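Local coordinates for protein tryptophan halogenase (Shewanella frigidimarina, PDB 2PYX) that probably acts as a flavin-dependent tryptophan halogenase, an FAD-binding enzyme of the monooxygenase type thought to halogenate the indole ring of tryptophan, at residues 95-100 against 274-279; 251-256 against 281-286; 358-363 against 410-415; 402-407 against 457-462. All blocks are in the same frame, centred on the assembly; numbering follows the deposited sequence. Where two conformers were deposited one is given.

Contacts 1 and 2 share one mixed sheet, the one holding strands 87-95, 255-262, 274-279 and 282-288. Strands 274-279 and 282-288 are antiparallel neighbours in it. The two contacts are about 11 Å apart, centre to centre. Contact 3 touches the other three; its centre is about 11 Å from those of contacts 1 and 4 and about 10 Å from that of contact 2. The centre of contact 4 is about 21 Å from that of contact 1 and 20 Å from that of contact 2. Contacts 1 and 2 alternate along the chain, then 3 and 4. Contact 4 packs helix 383-413 on a loop. Contact 3 links this helix to the sheet and holds E361, predicted to bind tryptophan.

Contact 1. Residues 95-100 against 274-279; sequences INWCKD and THSTAQ
The carbonyl oxygen of S276 is gripped by two donors of the other segment. I95 N gives it a nearly straight bond, N to O 2.9 Å and 169° at the hydrogen. W97 NE1 adds a weak one of 3.2 Å to the same S276 O. The indole N-H is shared: NE1 also makes a weak bond of 3.1 Å to S276 OG. That hydroxyl sits at the edge of the indole, near the ring plane. S276 OG gets there by lying anti to its own backbone N (chi1 166°).

The backbones pair as parallel strands, I95 opposite T277. I95 O closes the pairing by accepting A278 N at 3.0 Å, almost in line with its carbonyl bond. T277 CA adds a CA-H...O contact to the same oxygen. Just beyond the bridge the chain turns, and the W97 ring comes to lie against A278. The methyl of A278 sits over one face, and its CB is 3.8 Å from the centroid of the five-membered ring, a CH-pi contact. On the sheet face that carries I95 and T277, the two side chains cross at a slant. I95 CB is 3.8 Å from T277 OG1. I95 CD1 also touches H275 ND1. N96 ND2 reaches A278 O through one water, which accepts from the amide and donates to the carbonyl.

Strand 87-95 is thus tied to strand 274-279 at its last residue, before the chain leaves the sheet. Two sound backbone bonds carry the pairing. The NE1 bonds are weak, so packing by A278, F94, W423, W283 and Y412 probably holds the W97 ring.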
# COMPACT_ATOMS: atom_id res chain seq x y z
N ILE A 95 4.30 16.43 5.21
CA ILE A 95 4.53 17.86 5.26
C ILE A 95 3.46 18.45 6.17
O ILE A 95 2.28 18.18 5.96
CB ILE A 95 4.49 18.43 3.84
CG1 ILE A 95 5.52 17.69 2.97
CG2 ILE A 95 4.73 19.92 3.86
CD1 ILE A 95 5.36 17.94 1.50
N ASN A 96 3.87 19.29 7.11
CA ASN A 96 2.98 20.03 7.99
C ASN A 96 2.12 19.18 8.92
O ASN A 96 1.10 19.62 9.40
CB ASN A 96 2.11 21.02 7.20
CG ASN A 96 2.91 22.11 6.54
OD1 ASN A 96 4.08 22.30 6.85
ND2 ASN A 96 2.31 22.77 5.57
N TRP A 97 2.57 17.96 9.20
CA TRP A 97 1.82 17.09 10.09
C TRP A 97 2.10 17.38 11.56
O TRP A 97 1.28 17.05 12.42
CB TRP A 97 2.16 15.61 9.82
CG TRP A 97 1.43 15.04 8.70
CD1 TRP A 97 1.59 15.25 7.37
CD2 TRP A 97 0.37 14.08 8.83
NE1 TRP A 97 0.66 14.51 6.65
CE2 TRP A 97 -0.08 13.77 7.54
CE3 TRP A 97 -0.23 13.46 9.95
CZ2 TRP A 97 -1.12 12.86 7.32
CZ3 TRP A 97 -1.25 12.55 9.71
CH2 TRP A 97 -1.69 12.28 8.42
N CYS A 98 3.27 17.91 11.87
CA CYS A 98 3.69 18.04 13.25
C CYS A 98 3.19 19.28 14.01
O CYS A 98 2.94 19.21 15.22
CB CYS A 98 5.20 18.03 13.38
SG CYS A 98 5.96 16.53 12.79
N LYS A 99 3.14 20.41 13.30
CA LYS A 99 2.85 21.69 13.96
C LYS A 99 1.83 22.47 13.16
O LYS A 99 1.69 22.27 11.96
CB LYS A 99 4.14 22.51 14.04
CG LYS A 99 5.24 21.95 14.94
CD LYS A 99 6.54 22.70 14.62
CE LYS A 99 7.76 22.21 15.38
NZ LYS A 99 9.01 22.83 14.79
N ASP A 100 1.11 23.36 13.84
CA ASP A 100 0.29 24.34 13.14
C ASP A 100 1.23 25.14 12.22
O ASP A 100 2.24 25.65 12.71
CB ASP A 100 -0.38 25.26 14.14
CG ASP A 100 -1.39 24.53 14.98
OD1 ASP A 100 -2.35 24.04 14.38
OD2 ASP A 100 -1.20 24.45 16.19
N THR A 274 5.58 9.77 -2.62
CA THR A 274 4.25 10.32 -2.39
C THR A 274 4.36 11.46 -1.37
O THR A 274 5.07 11.33 -0.37
CB THR A 274 3.31 9.25 -1.84
OG1 THR A 274 3.20 8.18 -2.78
CG2 THR A 274 1.95 9.83 -1.54
N HIS A 275 3.64 12.57 -1.59
CA HIS A 275 3.56 13.64 -0.61
C HIS A 275 2.20 13.57 0.07
O HIS A 275 1.17 13.28 -0.56
CB HIS A 275 3.76 14.99 -1.26
CG HIS A 275 5.16 15.19 -1.75
ND1 HIS A 275 5.64 16.43 -2.10
CD2 HIS A 275 6.19 14.33 -1.89
CE1 HIS A 275 6.91 16.32 -2.48
NE2 HIS A 275 7.27 15.05 -2.37
N SER A 276 2.24 13.82 1.37
CA SER A 276 1.05 13.86 2.21
C SER A 276 1.18 15.13 3.02
O SER A 276 2.03 15.23 3.88
CB SER A 276 1.07 12.65 3.15
OG SER A 276 0.12 12.80 4.18
N THR A 277 0.31 16.11 2.74
CA THR A 277 0.40 17.41 3.37
C THR A 277 -0.84 17.59 4.24
O THR A 277 -1.97 17.66 3.74
CB THR A 277 0.51 18.56 2.31
OG1 THR A 277 1.61 18.30 1.43
CG2 THR A 277 0.71 19.87 3.00
N ALA A 278 -0.62 17.70 5.53
CA ALA A 278 -1.70 17.82 6.50
C ALA A 278 -2.44 19.14 6.31
O ALA A 278 -1.82 20.15 5.99
CB ALA A 278 -1.19 17.72 7.93
N GLN A 279 -3.75 19.06 6.52
CA GLN A 279 -4.69 20.18 6.39
C GLN A 279 -5.49 20.29 7.69
O GLN A 279 -5.30 19.45 8.60
CB GLN A 279 -5.60 19.94 5.18
CG GLN A 279 -4.90 19.66 3.88
CD GLN A 279 -4.07 20.84 3.40
OE1 GLN A 279 -4.52 22.01 3.49
NE2 GLN A 279 -2.85 20.57 2.89
O HOH W 1 -0.70 22.56 5.02

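Contact 2. Residues 251-256 against 281-286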
# COMPACT_ATOMS: atom_id res chain seq x y z
N LEU A 251 -9.89 6.73 12.99
CA LEU A 251 -9.26 7.56 11.94
C LEU A 251 -10.07 8.79 11.54
O LEU A 251 -9.50 9.70 10.97
CB LEU A 251 -9.02 6.73 10.70
CG LEU A 251 -8.05 5.56 10.88
CD1 LEU A 251 -7.94 4.76 9.60
CD2 LEU A 251 -6.70 6.00 11.36
N PHE A 252 -11.38 8.78 11.79
CA PHE A 252 -12.31 9.89 11.52
C PHE A 252 -12.63 10.09 10.04
O PHE A 252 -13.79 10.37 9.72
CB PHE A 252 -11.84 11.24 12.08
CG PHE A 252 -11.48 11.26 13.53
CD1 PHE A 252 -11.94 10.31 14.44
CD2 PHE A 252 -10.70 12.30 14.00
CE1 PHE A 252 -11.55 10.40 15.78
CE2 PHE A 252 -10.35 12.38 15.30
CZ PHE A 252 -10.78 11.45 16.19
N ASN A 253 -11.63 10.00 9.19
CA ASN A 253 -11.80 10.35 7.77
C ASN A 253 -12.75 9.42 7.09
O ASN A 253 -12.56 8.20 7.10
CB ASN A 253 -10.45 10.36 7.08
CG ASN A 253 -9.51 11.27 7.76
OD1 ASN A 253 -9.84 12.46 8.01
ND2 ASN A 253 -8.33 10.79 8.02
N ASP A 254 -13.71 9.99 6.38
CA ASP A 254 -14.73 9.23 5.68
C ASP A 254 -15.10 9.88 4.34
O ASP A 254 -16.13 9.56 3.76
CB ASP A 254 -15.98 9.03 6.55
CG ASP A 254 -16.65 10.33 6.98
OD1 ASP A 254 -16.18 11.43 6.59
OD2 ASP A 254 -17.66 10.23 7.73
N ARG A 255 -14.22 10.76 3.86
CA ARG A 255 -14.40 11.43 2.56
C ARG A 255 -13.08 11.52 1.84
O ARG A 255 -12.04 11.61 2.47
CB ARG A 255 -14.92 12.84 2.75
CG ARG A 255 -16.27 12.94 3.39
CD ARG A 255 -17.38 12.52 2.49
NE ARG A 255 -18.70 12.77 3.06
CZ ARG A 255 -19.38 11.93 3.83
NH1 ARG A 255 -18.86 10.76 4.19
NH2 ARG A 255 -20.61 12.24 4.26
N ALA A 256 -13.15 11.59 0.51
CA ALA A 256 -12.00 11.96 -0.29
C ALA A 256 -12.50 12.77 -1.47
O ALA A 256 -13.54 12.46 -2.07
CB ALA A 256 -11.24 10.75 -0.76
N ASN A 281 -8.47 19.51 8.48
CA ASN A 281 -9.43 18.45 8.74
C ASN A 281 -9.11 17.15 8.02
O ASN A 281 -10.02 16.36 7.75
CB ASN A 281 -10.85 18.93 8.42
CG ASN A 281 -11.28 20.00 9.37
OD1 ASN A 281 -11.45 19.75 10.54
ND2 ASN A 281 -11.45 21.22 8.86
N GLY A 282 -7.83 16.94 7.73
CA GLY A 282 -7.39 15.75 7.04
C GLY A 282 -6.02 15.98 6.42
O GLY A 282 -5.19 16.67 6.99
N TRP A 283 -5.79 15.41 5.26
CA TRP A 283 -4.50 15.54 4.58
C TRP A 283 -4.71 15.36 3.10
O TRP A 283 -5.66 14.70 2.65
CB TRP A 283 -3.49 14.54 5.15
CG TRP A 283 -3.88 13.11 4.98
CD1 TRP A 283 -4.71 12.34 5.79
CD2 TRP A 283 -3.44 12.23 3.93
NE1 TRP A 283 -4.82 11.07 5.27
CE2 TRP A 283 -4.04 10.97 4.15
CE3 TRP A 283 -2.61 12.38 2.82
CZ2 TRP A 283 -3.85 9.88 3.28
CZ3 TRP A 283 -2.35 11.28 2.00
CH2 TRP A 283 -2.98 10.04 2.24
N ILE A 284 -3.79 15.95 2.33
CA ILE A 284 -3.82 15.88 0.88
C ILE A 284 -2.69 15.04 0.31
O ILE A 284 -1.53 15.27 0.67
CB ILE A 284 -3.78 17.28 0.30
CG1 ILE A 284 -5.12 17.95 0.56
CG2 ILE A 284 -3.50 17.28 -1.18
CD1 ILE A 284 -5.20 19.45 0.16
N TRP A 285 -3.05 14.03 -0.49
CA TRP A 285 -2.06 13.19 -1.17
C TRP A 285 -1.68 13.83 -2.49
O TRP A 285 -2.46 14.60 -3.08
CB TRP A 285 -2.54 11.77 -1.40
CG TRP A 285 -3.45 11.55 -2.56
CD1 TRP A 285 -3.12 11.56 -3.89
CD2 TRP A 285 -4.83 11.19 -2.50
NE1 TRP A 285 -4.21 11.23 -4.66
CE2 TRP A 285 -5.28 11.01 -3.82
CE3 TRP A 285 -5.74 11.00 -1.44
CZ2 TRP A 285 -6.60 10.65 -4.10
CZ3 TRP A 285 -7.04 10.67 -1.73
CH2 TRP A 285 -7.46 10.50 -3.05
N ASP A 286 -0.47 13.53 -2.94
CA ASP A 286 0.02 14.11 -4.19
C ASP A 286 0.95 13.04 -4.75
O ASP A 286 2.00 12.78 -4.17
CB ASP A 286 0.69 15.46 -3.91
CG ASP A 286 1.05 16.22 -5.18
OD1 ASP A 286 1.39 15.57 -6.20
OD2 ASP A 286 1.03 17.48 -5.11
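N253 turns its amide toward W283 with CG beside the backbone N (chi1 -55°). W283 holds its CG between the backbone N and the carbonyl carbon (chi1 61°), and this brings the N-H edge of the indole to face that amide. N253 ND2 lies near the indole plane, 4.5 Å from W283 NE1. Both are donors, so they do not bond to each other. They share a target instead: N253 ND2 bonds to E358 OE1, and W283 NE1 to E358 OE2. N253 OD1 is bonded to the hydroxyl of Y422. It lies 3.9 Å from N281 O and 4.2 Å from G282 CA, both loose contacts.

The second touch is apolar. The six-membered ring of W285 meets A256 with CZ3, 4.3 Å from A256 CB, which lies at the edge of the indole.

The two segments are not paired strands. Strand 292-299 runs between them and pairs antiparallel with both 255-262 and 282-288. D254 and R255 both face Y299 there, a classic beta bulge. W283 also packs on S276 of strand 274-279 and on Y412 of helix 383-413.

Contact 3. Residues 358-363 against 410-415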
# COMPACT_ATOMS: atom_id res chain seq x y z
N GLU A 358 -8.56 5.12 4.35
CA GLU A 358 -7.78 6.13 3.64
C GLU A 358 -6.42 5.58 3.17
O GLU A 358 -5.80 4.73 3.86
CB GLU A 358 -7.52 7.32 4.58
CG GLU A 358 -6.66 6.97 5.79
CD GLU A 358 -6.76 8.02 6.83
OE1 GLU A 358 -7.82 8.09 7.48
OE2 GLU A 358 -5.81 8.83 6.93
N PRO A 359 -5.91 6.08 2.05
CA PRO A 359 -4.65 5.60 1.47
C PRO A 359 -3.38 6.12 2.14
O PRO A 359 -2.32 6.17 1.51
CB PRO A 359 -4.74 6.10 0.03
CG PRO A 359 -5.55 7.31 0.13
CD PRO A 359 -6.58 7.06 1.17
N LEU A 360 -3.47 6.46 3.43
CA LEU A 360 -2.31 6.86 4.20
C LEU A 360 -1.47 5.59 4.32
O LEU A 360 -1.94 4.56 4.79
CB LEU A 360 -2.72 7.33 5.59
CG LEU A 360 -1.67 7.86 6.56
CD1 LEU A 360 -0.96 9.02 5.97
CD2 LEU A 360 -2.30 8.29 7.87
N GLU A 361 -0.23 5.70 3.91
CA GLU A 361 0.71 4.59 3.86
C GLU A 361 0.36 3.52 2.82
O GLU A 361 0.97 2.43 2.85
CB GLU A 361 0.99 3.97 5.22
CG GLU A 361 1.63 4.95 6.19
CD GLU A 361 3.09 5.25 5.89
OE1 GLU A 361 3.68 4.59 5.01
OE2 GLU A 361 3.63 6.16 6.54
N ALA A 362 -0.59 3.79 1.93
CA ALA A 362 -0.81 2.97 0.74
C ALA A 362 -0.97 1.48 1.08
O ALA A 362 -0.25 0.61 0.58
CB ALA A 362 0.32 3.23 -0.30
N SER A 363 -1.94 1.16 1.91
CA SER A 363 -2.15 -0.22 2.31
C SER A 363 -2.90 -1.04 1.29
O SER A 363 -2.84 -2.26 1.32
CB SER A 363 -2.85 -0.31 3.68
OG SER A 363 -4.15 0.24 3.63
N LEU A 410 -0.97 6.36 14.57
CA LEU A 410 0.28 6.94 15.10
C LEU A 410 0.62 8.27 14.44
O LEU A 410 1.13 9.17 15.08
CB LEU A 410 1.45 5.96 14.86
CG LEU A 410 2.83 6.40 15.41
CD1 LEU A 410 2.84 6.54 16.89
CD2 LEU A 410 3.94 5.40 14.99
N HIS A 411 0.40 8.37 13.12
CA HIS A 411 0.75 9.57 12.36
C HIS A 411 0.00 10.77 12.92
O HIS A 411 0.54 11.90 12.88
CB HIS A 411 0.41 9.44 10.88
CG HIS A 411 1.22 8.43 10.11
ND1 HIS A 411 1.21 7.08 10.41
CD2 HIS A 411 2.04 8.57 9.04
CE1 HIS A 411 1.97 6.44 9.53
NE2 HIS A 411 2.49 7.32 8.69
N TYR A 412 -1.21 10.57 13.37
CA TYR A 412 -2.03 11.66 13.93
C TYR A 412 -1.75 11.92 15.38
O TYR A 412 -1.73 13.06 15.84
CB TYR A 412 -3.53 11.32 13.79
CG TYR A 412 -4.01 11.19 12.38
CD1 TYR A 412 -4.40 12.31 11.67
CD2 TYR A 412 -4.10 9.96 11.72
CE1 TYR A 412 -4.84 12.20 10.39
CE2 TYR A 412 -4.58 9.86 10.43
CZ TYR A 412 -4.94 10.99 9.76
OH TYR A 412 -5.41 10.89 8.46
N VAL A 413 -1.60 10.86 16.16
CA VAL A 413 -1.62 11.00 17.64
C VAL A 413 -0.46 11.80 18.18
O VAL A 413 -0.57 12.45 19.22
CB VAL A 413 -1.57 9.66 18.38
CG1 VAL A 413 -1.45 9.88 19.94
CG2 VAL A 413 -2.76 8.87 18.11
N ILE A 414 0.68 11.73 17.49
CA ILE A 414 1.89 12.40 17.96
C ILE A 414 2.13 13.78 17.32
O ILE A 414 3.20 14.40 17.51
CB ILE A 414 3.12 11.50 17.85
CG1 ILE A 414 3.48 11.22 16.40
CG2 ILE A 414 2.89 10.22 18.64
CD1 ILE A 414 4.61 10.20 16.23
N SER A 415 1.13 14.29 16.61
CA SER A 415 1.17 15.68 16.19
C SER A 415 1.09 16.62 17.39
O SER A 415 0.55 16.27 18.45
CB SER A 415 -0.01 16.00 15.26
OG SER A 415 0.12 17.34 14.76
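The loop ahead of helix 363-377 makes a type II beta turn from P359 to A362, closed by A362 N to P359 O at 3.0 Å. It carries E361, predicted to bind L-tryptophan. L360 and E361 are the central residues of the turn, and their side chains point at the end of helix 383-413.

E361 OE2 accepts H411 NE2 at 2.7 Å, 154° at the hydrogen, a His-carboxylate bond. The oxygen uses its anti lone pair and lies in the imidazole plane, while the carboxylate is turned 56° from the ring. A bend at chi2 (-73°) brings the carboxylate of E361 round to H411. H111 ND1 binds the same oxygen, and H411 ND1 is bonded to F407 O, so both ring nitrogens are engaged and the ring cannot easily turn. Cutting E361 back to an alanine would probably leave H411 NE2 and H111 ND1 without their shared acceptor, and H411 held through ND1 and its packing alone.

E358 serves the next helix residue. Its OE2 takes the hydroxyl of Y412 on the syn lone pair, OH to OE2 2.6 Å. The carboxylate stands almost at right angles to the phenol ring. L360 fills the space between the two polar pairs. Its CD2 lies over one face of H411, 4.2 Å from CG, and 3.8 Å from Y412 CE2.

Strand 87-95 backs the turn through F94, which touches L360 and E361 and meets H411 edge-to-face. Helix 462-471 packs on H411 through V468. On the Y412 side come W97, the stacked ring of H426, and W283 of strand 282-288.

Contact 4. Residues 402-407 against 457-462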
# COMPACT_ATOMS: atom_id res chain seq x y z
N GLN A 402 -4.93 -4.81 12.48
CA GLN A 402 -4.64 -4.09 13.73
C GLN A 402 -3.40 -3.23 13.54
O GLN A 402 -3.38 -2.09 14.00
CB GLN A 402 -4.49 -5.05 14.92
CG GLN A 402 -4.02 -4.37 16.22
CD GLN A 402 -3.88 -5.34 17.42
OE1 GLN A 402 -4.71 -5.36 18.32
NE2 GLN A 402 -2.80 -6.12 17.43
N GLN A 403 -2.36 -3.76 12.90
CA GLN A 403 -1.14 -3.02 12.68
C GLN A 403 -1.37 -1.84 11.78
O GLN A 403 -0.80 -0.76 12.03
CB GLN A 403 -0.06 -3.90 12.08
CG GLN A 403 1.28 -3.24 12.18
CD GLN A 403 2.38 -3.89 11.40
OE1 GLN A 403 2.25 -4.20 10.22
NE2 GLN A 403 3.56 -4.01 12.08
N ILE A 404 -2.18 -2.00 10.73
CA ILE A 404 -2.44 -0.89 9.80
C ILE A 404 -3.14 0.23 10.57
O ILE A 404 -2.78 1.39 10.49
CB ILE A 404 -3.30 -1.38 8.62
CG1 ILE A 404 -2.47 -2.22 7.66
CG2 ILE A 404 -3.92 -0.19 7.91
CD1 ILE A 404 -3.27 -3.08 6.77
N ILE A 405 -4.18 -0.10 11.33
CA ILE A 405 -4.94 0.92 12.01
C ILE A 405 -4.03 1.67 13.01
O ILE A 405 -4.02 2.91 13.11
CB ILE A 405 -6.20 0.38 12.67
CG1 ILE A 405 -7.16 -0.21 11.64
CG2 ILE A 405 -6.90 1.51 13.48
CD1 ILE A 405 -7.55 0.75 10.55
N ASP A 406 -3.24 0.90 13.74
CA ASP A 406 -2.39 1.50 14.75
C ASP A 406 -1.31 2.36 14.11
O ASP A 406 -0.98 3.45 14.59
CB ASP A 406 -1.71 0.42 15.61
CG ASP A 406 -2.65 -0.24 16.59
OD1 ASP A 406 -3.84 0.14 16.69
OD2 ASP A 406 -2.14 -1.17 17.31
N PHE A 407 -0.72 1.86 13.03
CA PHE A 407 0.36 2.58 12.36
C PHE A 407 -0.17 3.89 11.77
O PHE A 407 0.45 4.95 11.91
CB PHE A 407 1.06 1.73 11.28
CG PHE A 407 2.23 2.42 10.63
CD1 PHE A 407 3.21 3.02 11.39
CD2 PHE A 407 2.33 2.49 9.25
CE1 PHE A 407 4.31 3.66 10.78
CE2 PHE A 407 3.41 3.11 8.64
CZ PHE A 407 4.39 3.69 9.41
N GLU A 457 6.45 -12.07 9.39
CA GLU A 457 6.08 -11.42 8.16
C GLU A 457 5.09 -10.27 8.33
O GLU A 457 4.12 -10.15 7.60
CB GLU A 457 5.55 -12.42 7.16
CG GLU A 457 6.58 -13.43 6.73
CD GLU A 457 5.88 -14.51 5.94
OE1 GLU A 457 5.14 -15.34 6.56
OE2 GLU A 457 6.02 -14.48 4.71
N ALA A 458 5.39 -9.38 9.27
CA ALA A 458 4.56 -8.22 9.44
C ALA A 458 4.55 -7.35 8.19
O ALA A 458 5.52 -7.26 7.45
CB ALA A 458 5.04 -7.41 10.60
N LEU A 459 3.43 -6.65 7.97
CA LEU A 459 3.35 -5.73 6.85
C LEU A 459 4.30 -4.56 7.02
O LEU A 459 5.01 -4.19 6.08
CB LEU A 459 1.93 -5.18 6.72
CG LEU A 459 0.89 -5.79 5.79
CD1 LEU A 459 -0.20 -4.74 5.62
CD2 LEU A 459 1.42 -6.22 4.43
N PHE A 460 4.30 -3.97 8.20
CA PHE A 460 5.25 -2.90 8.54
C PHE A 460 6.26 -3.40 9.56
O PHE A 460 5.90 -3.83 10.65
CB PHE A 460 4.53 -1.68 9.15
CG PHE A 460 3.47 -1.09 8.27
CD1 PHE A 460 3.80 -0.27 7.21
CD2 PHE A 460 2.12 -1.32 8.52
CE1 PHE A 460 2.80 0.27 6.42
CE2 PHE A 460 1.15 -0.78 7.73
CZ PHE A 460 1.48 0.00 6.68
N PRO A 461 7.57 -3.25 9.25
CA PRO A 461 8.56 -3.58 10.25
C PRO A 461 8.70 -2.48 11.24
O PRO A 461 8.18 -1.35 10.98
CB PRO A 461 9.85 -3.69 9.44
CG PRO A 461 9.67 -2.82 8.35
CD PRO A 461 8.18 -2.77 8.02
N ALA A 462 9.41 -2.77 12.33
CA ALA A 462 9.67 -1.83 13.41
C ALA A 462 10.23 -0.54 12.81
O ALA A 462 9.93 0.51 13.31
CB ALA A 462 10.61 -2.39 14.45
O HOH W 2 1.45 -6.85 10.18
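Helix 383-413 packs here on the loop that leads into helix 462-471. Q403 and F407, one helical turn apart, both face F460, and I404 stands beside them.

Q403 grips the backbone of F460 with both ends of its amide. F460 N donates to Q403 OE1 at 2.9 Å, and Q403 NE2 donates to F460 O at 2.7 Å. The second bond lies in the F460 carbonyl plane, on a lone pair. The Q403 chain is extended, with CG anti to the backbone N (chi1 -165°), which carries the amide straight out to the loop. Losing the Q403 amide to an alanine is likely to leave the N-H and C=O of F460 without these partners, take an acceptor from the bound water and weaken the hold on the loop backbone.

The ring of F460 is turned 57° from that amide, which lies at the ring edge with OE1 nearest, by CD2. On one face it takes F407: CD2 sits 3.5 Å above the ring plane, over its centre. The two phenyl planes are 45° apart and their centroids 4.5 Å, an oblique pair. I404 comes in at the edge of the F460 ring, CG1 to CE2 3.9 Å, and its CD1 meets L459 CD1 at 3.7 Å. F407 also packs on E361, so this core backs the predicted tryptophan site.

Q403 OE1 has a further donor besides F460 N. A water gives it a hydrogen bond of 2.8 Å and accepts L459 N at 3.0 Å.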